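Local coordinates for protein EF-P arginine 32 rhamnosyl-transferase (Pseudomonas putida KT2440, PDB 5NV8) that belongs to the EarP family of bacterial rhamnosyltransferases, glycosyltransferases built from two Rossmann-like domains, at residues Gln356-Pro359 against Glu360-Gln363; Ala333-Gly336 against Leu337-Trp341. All blocks are in the same frame, centred on the assembly; numbering follows the deposited sequence.

Contact 1: Gln356-Pro359 against Glu360-Gln363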
ATOM      1  N   GLN A 356      13.649  15.215 -10.859  1.00 40.77           N
ATOM      2  CA  GLN A 356      13.945  15.794 -12.164  1.00 40.35           C
ATOM      3  C   GLN A 356      13.034  15.260 -13.260  1.00 35.10           C
ATOM      4  O   GLN A 356      13.005  15.835 -14.352  1.00 33.09           O
ATOM      5  CB  GLN A 356      15.404  15.526 -12.554  1.00 48.75           C
ATOM      6  CG  GLN A 356      16.426  15.877 -11.489  1.00 47.50           C
ATOM      7  CD  GLN A 356      16.301  17.308 -11.010  1.00 57.02           C
ATOM      8  OE1 GLN A 356      15.858  17.565  -9.891  1.00 61.24           O
ATOM      9  NE2 GLN A 356      16.695  18.252 -11.858  1.00 54.45           N
ATOM     10  N   HIS A 357      12.299  14.183 -12.998  1.00 29.46           N
ATOM     11  CA  HIS A 357      11.469  13.525 -13.999  1.00 39.11           C
ATOM     12  C   HIS A 357      10.062  13.297 -13.467  1.00 36.00           C
ATOM     13  O   HIS A 357       9.425  12.285 -13.768  1.00 39.30           O
ATOM     14  CB  HIS A 357      12.094  12.204 -14.438  1.00 40.94           C
ATOM     15  CG  HIS A 357      13.531  12.317 -14.841  1.00 41.86           C
ATOM     16  ND1 HIS A 357      13.931  12.951 -15.998  1.00 35.39           N
ATOM     17  CD2 HIS A 357      14.662  11.869 -14.247  1.00 37.55           C
ATOM     18  CE1 HIS A 357      15.247  12.892 -16.096  1.00 39.20           C
ATOM     19  NE2 HIS A 357      15.715  12.240 -15.047  1.00 40.26           N
ATOM     20  N   TRP A 358       9.551  14.237 -12.673  1.00 31.97           N
ATOM     21  CA  TRP A 358       8.256  14.021 -12.032  1.00 30.72           C
ATOM     22  C   TRP A 358       7.098  13.898 -13.015  1.00 37.68           C
ATOM     23  O   TRP A 358       6.248  13.013 -12.801  1.00 39.50           O
ATOM     24  CB  TRP A 358       7.989  15.131 -11.009  1.00 25.75           C
ATOM     25  CG  TRP A 358       7.207  14.646  -9.838  1.00 29.03           C
ATOM     26  CD1 TRP A 358       5.916  14.957  -9.530  1.00 24.01           C
ATOM     27  CD2 TRP A 358       7.659  13.745  -8.819  1.00 25.21           C
ATOM     28  NE1 TRP A 358       5.536  14.309  -8.380  1.00 23.21           N
ATOM     29  CE2 TRP A 358       6.589  13.560  -7.923  1.00 31.11           C
ATOM     30  CE3 TRP A 358       8.866  13.081  -8.577  1.00 26.20           C
ATOM     31  CZ2 TRP A 358       6.689  12.738  -6.800  1.00 34.21           C
ATOM     32  CZ3 TRP A 358       8.964  12.264  -7.460  1.00 27.53           C
ATOM     33  CH2 TRP A 358       7.881  12.100  -6.587  1.00 34.08           C
ATOM     34  N   PRO A 359       6.977  14.715 -14.072  1.00 32.45           N
ATOM     35  CA  PRO A 359       5.885  14.482 -15.035  1.00 29.00           C
ATOM     36  C   PRO A 359       5.909  13.096 -15.656  1.00 34.45           C
ATOM     37  O   PRO A 359       4.846  12.497 -15.865  1.00 29.57           O
ATOM     38  CB  PRO A 359       6.109  15.580 -16.083  1.00 30.64           C
ATOM     39  CG  PRO A 359       6.771  16.667 -15.335  1.00 36.22           C
ATOM     40  CD  PRO A 359       7.686  15.978 -14.359  1.00 38.03           C
ATOM     41  N   GLU A 360       7.097  12.567 -15.960  1.00 30.63           N
ATOM     42  CA  GLU A 360       7.186  11.211 -16.491  1.00 37.12           C
ATOM     43  C   GLU A 360       6.773  10.180 -15.448  1.00 39.49           C
ATOM     44  O   GLU A 360       6.066   9.217 -15.766  1.00 48.58           O
ATOM     45  CB  GLU A 360       8.607  10.929 -16.984  1.00 42.77           C
ATOM     46  CG  GLU A 360       8.784  11.037 -18.490  1.00 40.97           C
ATOM     47  CD  GLU A 360       9.835  10.082 -19.027  1.00 44.37           C
ATOM     48  OE1 GLU A 360      11.040  10.332 -18.816  1.00 42.46           O
ATOM     49  OE2 GLU A 360       9.456   9.077 -19.663  1.00 45.59           O
ATOM     50  N   LEU A 361       7.202  10.365 -14.196  1.00 28.25           N
ATOM     51  CA  LEU A 361       6.863   9.402 -13.152  1.00 36.84           C
ATOM     52  C   LEU A 361       5.385   9.474 -12.787  1.00 40.65           C
ATOM     53  O   LEU A 361       4.766   8.447 -12.485  1.00 37.03           O
ATOM     54  CB  LEU A 361       7.738   9.633 -11.920  1.00 32.79           C
ATOM     55  CG  LEU A 361       9.250   9.516 -12.137  1.00 32.65           C
ATOM     56  CD1 LEU A 361       9.988   9.510 -10.808  1.00 26.81           C
ATOM     57  CD2 LEU A 361       9.583   8.271 -12.942  1.00 28.76           C
ATOM     58  N   GLN A 362       4.806  10.680 -12.805  1.00 39.20           N
ATOM     59  CA  GLN A 362       3.376  10.829 -12.550  1.00 37.91           C
ATOM     60  C   GLN A 362       2.553  10.046 -13.567  1.00 37.86           C
ATOM     61  O   GLN A 362       1.632   9.303 -13.202  1.00 25.75           O
ATOM     62  CB  GLN A 362       2.991  12.310 -12.583  1.00 35.05           C
ATOM     63  CG  GLN A 362       3.423  13.113 -11.370  1.00 36.53           C
ATOM     64  CD  GLN A 362       2.877  14.528 -11.395  1.00 35.71           C
ATOM     65  OE1 GLN A 362       3.623  15.494 -11.566  1.00 40.18           O
ATOM     66  NE2 GLN A 362       1.566  14.658 -11.225  1.00 27.07           N
ATOM     67  N   GLN A 363       2.865  10.212 -14.854  1.00 32.32           N
ATOM     68  CA  GLN A 363       2.133   9.498 -15.894  1.00 41.01           C
ATOM     69  C   GLN A 363       2.389   7.998 -15.818  1.00 41.11           C
ATOM     70  O   GLN A 363       1.480   7.195 -16.058  1.00 52.39           O
ATOM     71  CB  GLN A 363       2.516  10.045 -17.270  1.00 44.33           C
ATOM     72  CG  GLN A 363       1.524   9.726 -18.383  1.00 60.07           C
ATOM     73  CD  GLN A 363       0.325  10.659 -18.397  1.00 74.17           C
ATOM     74  OE1 GLN A 363      -0.411  10.758 -17.416  1.00 81.70           O
ATOM     75  NE2 GLN A 363       0.125  11.348 -19.514  1.00 74.23           N
TER
HETATM   76  O   HOH W   1      11.858  12.397 -17.598  1.00 38.28           O
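A local contact around the first turn of helix 358-373 joins His357 and Trp358 to Glu360, Leu361 and Gln362, at the surface of the protein. His357 holds the N-cap position, and its carbonyl opens the helical ladder: Leu361 N reaches His357 O at 3.0 Å. Gln362 N follows with a short bond to Trp358 O, 2.7 Å, and Gln363 N bonds to Pro359 O. Proline is at ease in a first turn, where backbone N-H groups have no i-4 acceptor within the same helix, so its lack of an N-H matters little. The imidazole of the N-cap residue is tied to the third helical residue by a water that lies 2.7 Å from His357 ND1 and donates to Glu360 OE1. Glu360 OE1 also bonds to Ser327 OG. A carboxylate near a helix N-terminus would probably be favoured by the helix dipole. Farther round the turn, Gln362 has CG beside its backbone N (chi1 -74°) and an extended chain beyond, which carries its amide across the pyrrole end of the indole. There Gln362 OE1 comes 3.1 Å from Trp358 CD1, with ring and amide planes 51° apart. The larger benzo part of the ring instead meets a leucine methyl, Trp358 CE3 to Leu361 CD1 at 4.4 Å. Leu361 also presses its branch point on the N-cap carbonyl, CG to His357 O 3.2 Å. Arg355 makes a cation-pi contact with the indole, and Pro298 packs against both Trp358 and Gln362.

Contact 2: Ala333-Gly336 against Leu337-Trp341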
ATOM      1  N   ALA A 333      16.379   6.814 -12.843  1.00 46.32           N
ATOM      2  CA  ALA A 333      16.027   7.511 -11.612  1.00 33.56           C
ATOM      3  C   ALA A 333      15.069   6.693 -10.755  1.00 32.53           C
ATOM      4  O   ALA A 333      15.075   6.824  -9.525  1.00 43.64           O
ATOM      5  CB  ALA A 333      15.421   8.875 -11.938  1.00 34.12           C
ATOM      6  N   LEU A 334      14.244   5.853 -11.376  1.00 35.47           N
ATOM      7  CA  LEU A 334      13.339   5.004 -10.610  1.00 31.93           C
ATOM      8  C   LEU A 334      14.065   3.808 -10.004  1.00 36.01           C
ATOM      9  O   LEU A 334      13.741   3.392  -8.885  1.00 32.77           O
ATOM     10  CB  LEU A 334      12.181   4.549 -11.502  1.00 38.52           C
ATOM     11  CG  LEU A 334      11.410   3.279 -11.135  1.00 44.18           C
ATOM     12  CD1 LEU A 334      10.505   3.530  -9.943  1.00 42.52           C
ATOM     13  CD2 LEU A 334      10.603   2.797 -12.327  1.00 41.93           C
ATOM     14  N   LEU A 335      15.054   3.256 -10.714  1.00 37.05           N
ATOM     15  CA  LEU A 335      15.861   2.178 -10.146  1.00 39.63           C
ATOM     16  C   LEU A 335      16.686   2.673  -8.963  1.00 37.13           C
ATOM     17  O   LEU A 335      16.752   2.008  -7.922  1.00 37.57           O
ATOM     18  CB  LEU A 335      16.774   1.584 -11.218  1.00 41.76           C
ATOM     19  CG  LEU A 335      16.280   0.366 -11.996  1.00 46.07           C
ATOM     20  CD1 LEU A 335      15.028   0.696 -12.795  1.00 44.32           C
ATOM     21  CD2 LEU A 335      17.381  -0.154 -12.908  1.00 49.03           C
ATOM     22  N   GLY A 336      17.325   3.835  -9.108  1.00 36.81           N
ATOM     23  CA  GLY A 336      18.109   4.377  -8.014  1.00 36.84           C
ATOM     24  C   GLY A 336      17.270   4.771  -6.816  1.00 42.69           C
ATOM     25  O   GLY A 336      17.753   4.740  -5.682  1.00 45.04           O
ATOM     26  N   LEU A 337      16.008   5.137  -7.047  1.00 42.85           N
ATOM     27  CA  LEU A 337      15.129   5.521  -5.947  1.00 41.62           C
ATOM     28  C   LEU A 337      14.717   4.310  -5.122  1.00 39.29           C
ATOM     29  O   LEU A 337      14.796   4.328  -3.890  1.00 40.79           O
ATOM     30  CB  LEU A 337      13.888   6.241  -6.484  1.00 36.10           C
ATOM     31  CG  LEU A 337      12.983   6.893  -5.430  1.00 39.33           C
ATOM     32  CD1 LEU A 337      13.778   7.674  -4.381  1.00 28.48           C
ATOM     33  CD2 LEU A 337      11.908   7.761  -6.078  1.00 31.95           C
ATOM     34  N   TRP A 338      14.265   3.251  -5.788  1.00 40.39           N
ATOM     35  CA  TRP A 338      13.696   2.108  -5.085  1.00 35.53           C
ATOM     36  C   TRP A 338      14.775   1.213  -4.486  1.00 41.13           C
ATOM     37  O   TRP A 338      14.596   0.671  -3.389  1.00 39.12           O
ATOM     38  CB  TRP A 338      12.795   1.320  -6.036  1.00 35.99           C
ATOM     39  CG  TRP A 338      11.468   1.971  -6.268  1.00 30.80           C
ATOM     40  CD1 TRP A 338      11.238   3.283  -6.564  1.00 29.48           C
ATOM     41  CD2 TRP A 338      10.187   1.336  -6.233  1.00 30.85           C
ATOM     42  NE1 TRP A 338       9.887   3.504  -6.709  1.00 33.29           N
ATOM     43  CE2 TRP A 338       9.221   2.323  -6.514  1.00 28.33           C
ATOM     44  CE3 TRP A 338       9.762   0.026  -5.990  1.00 33.08           C
ATOM     45  CZ2 TRP A 338       7.858   2.043  -6.557  1.00 27.36           C
ATOM     46  CZ3 TRP A 338       8.410  -0.249  -6.033  1.00 37.10           C
ATOM     47  CH2 TRP A 338       7.473   0.755  -6.314  1.00 33.25           C
ATOM     48  N   ARG A 339      15.897   1.037  -5.190  1.00 44.44           N
ATOM     49  CA  ARG A 339      16.989   0.240  -4.640  1.00 49.89           C
ATOM     50  C   ARG A 339      17.588   0.907  -3.409  1.00 48.16           C
ATOM     51  O   ARG A 339      17.953   0.226  -2.444  1.00 42.37           O
ATOM     52  CB  ARG A 339      18.066   0.017  -5.701  1.00 54.30           C
ATOM     53  CG  ARG A 339      17.666  -0.945  -6.805  1.00 56.36           C
ATOM     54  CD  ARG A 339      18.663  -0.906  -7.951  1.00 59.11           C
ATOM     55  NE  ARG A 339      18.401  -1.946  -8.940  1.00 60.38           N
ATOM     56  CZ  ARG A 339      19.015  -2.032 -10.115  1.00 58.17           C
ATOM     57  NH1 ARG A 339      19.932  -1.134 -10.451  1.00 54.24           N
ATOM     58  NH2 ARG A 339      18.713  -3.015 -10.953  1.00 61.99           N
ATOM     59  N   ALA A 340      17.686   2.240  -3.421  1.00 47.08           N
ATOM     60  CA  ALA A 340      18.285   2.959  -2.301  1.00 39.76           C
ATOM     61  C   ALA A 340      17.476   2.778  -1.022  1.00 40.89           C
ATOM     62  O   ALA A 340      18.047   2.598   0.061  1.00 47.05           O
ATOM     63  CB  ALA A 340      18.418   4.439  -2.650  1.00 36.94           C
ATOM     64  N   TRP A 341      16.147   2.824  -1.127  1.00 41.98           N
ATOM     65  CA  TRP A 341      15.269   2.642   0.022  1.00 35.82           C
ATOM     66  C   TRP A 341      15.319   1.227   0.583  1.00 39.69           C
ATOM     67  O   TRP A 341      14.836   1.003   1.699  1.00 38.67           O
ATOM     68  CB  TRP A 341      13.833   3.004  -0.376  1.00 35.82           C
ATOM     69  CG  TRP A 341      12.877   3.226   0.765  1.00 36.65           C
ATOM     70  CD1 TRP A 341      11.678   2.598   0.960  1.00 35.08           C
ATOM     71  CD2 TRP A 341      13.025   4.148   1.855  1.00 36.93           C
ATOM     72  NE1 TRP A 341      11.076   3.068   2.101  1.00 32.00           N
ATOM     73  CE2 TRP A 341      11.881   4.018   2.671  1.00 42.31           C
ATOM     74  CE3 TRP A 341      14.014   5.066   2.223  1.00 39.86           C
ATOM     75  CZ2 TRP A 341      11.701   4.771   3.832  1.00 32.67           C
ATOM     76  CZ3 TRP A 341      13.834   5.814   3.375  1.00 39.22           C
ATOM     77  CH2 TRP A 341      12.687   5.661   4.166  1.00 36.18           C
TER
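Two successive i to i+4 side-chain pairs mark the middle of helix 328-343, a largely buried helix segment with one side, at Leu335 and Arg339, partly exposed. In the first, Leu334 and Trp338 run side by side, and Leu334 CD1 sits over one face of the indole, 3.6 Å from the centroid of the five-membered ring and 29° off its normal, a CH-pi contact. Leu334 chi1 of 157° swings CG away from the backbone N, and chi2 of 74° then turns CD1 forward over the ring. In the second pair Leu335 CD2 lies over one face of the Arg339 guanidinium, 3.7 Å from Arg339 NH1. The extended arginine chain suits this side: its methylenes run past Leu335 O, while NH2 goes on to a salt bridge with Glu316. The backbone bonds under the two pairs are sound, Trp338 N to Leu334 O at 3.1 Å and Arg339 N to Leu335 O at 3.0 Å; those on either side, Leu337 N to Ala333 O and Ala340 N to Gly336 O, are weak. The small Ala340 probably helps helix 347-355 to come near, and Met347 of that helix touches both Ala340 and Leu337. On another side of the helix, Trp338 packs on Met299, Leu300 and Trp301 of strand 299-302, and both Leu334 and Trp338 meet Tyr322 of helix 315-322.

Contact 2 comes first along the chain, and helix 347-355 leads from it towards contact 1; their centres lie 14 Å apart on the same side of the chain's centre. They touch directly where His357 CD2 packs on Ala333 CB at 3.9 Å, so that the N-cap of one helix rests against the flank of the other. Leu326 bridges them as well, meeting Leu334 of contact 2 and both Glu360 and Leu361 of contact 1. The chain at 298-302 serves both, its loop residue Pro298 facing contact 1 and the strand that follows facing contact 2. The Trp338 side chain is about 13 Å from the bound 2'-deoxy-thymidine-beta-L-rhamnose, too far to touch it.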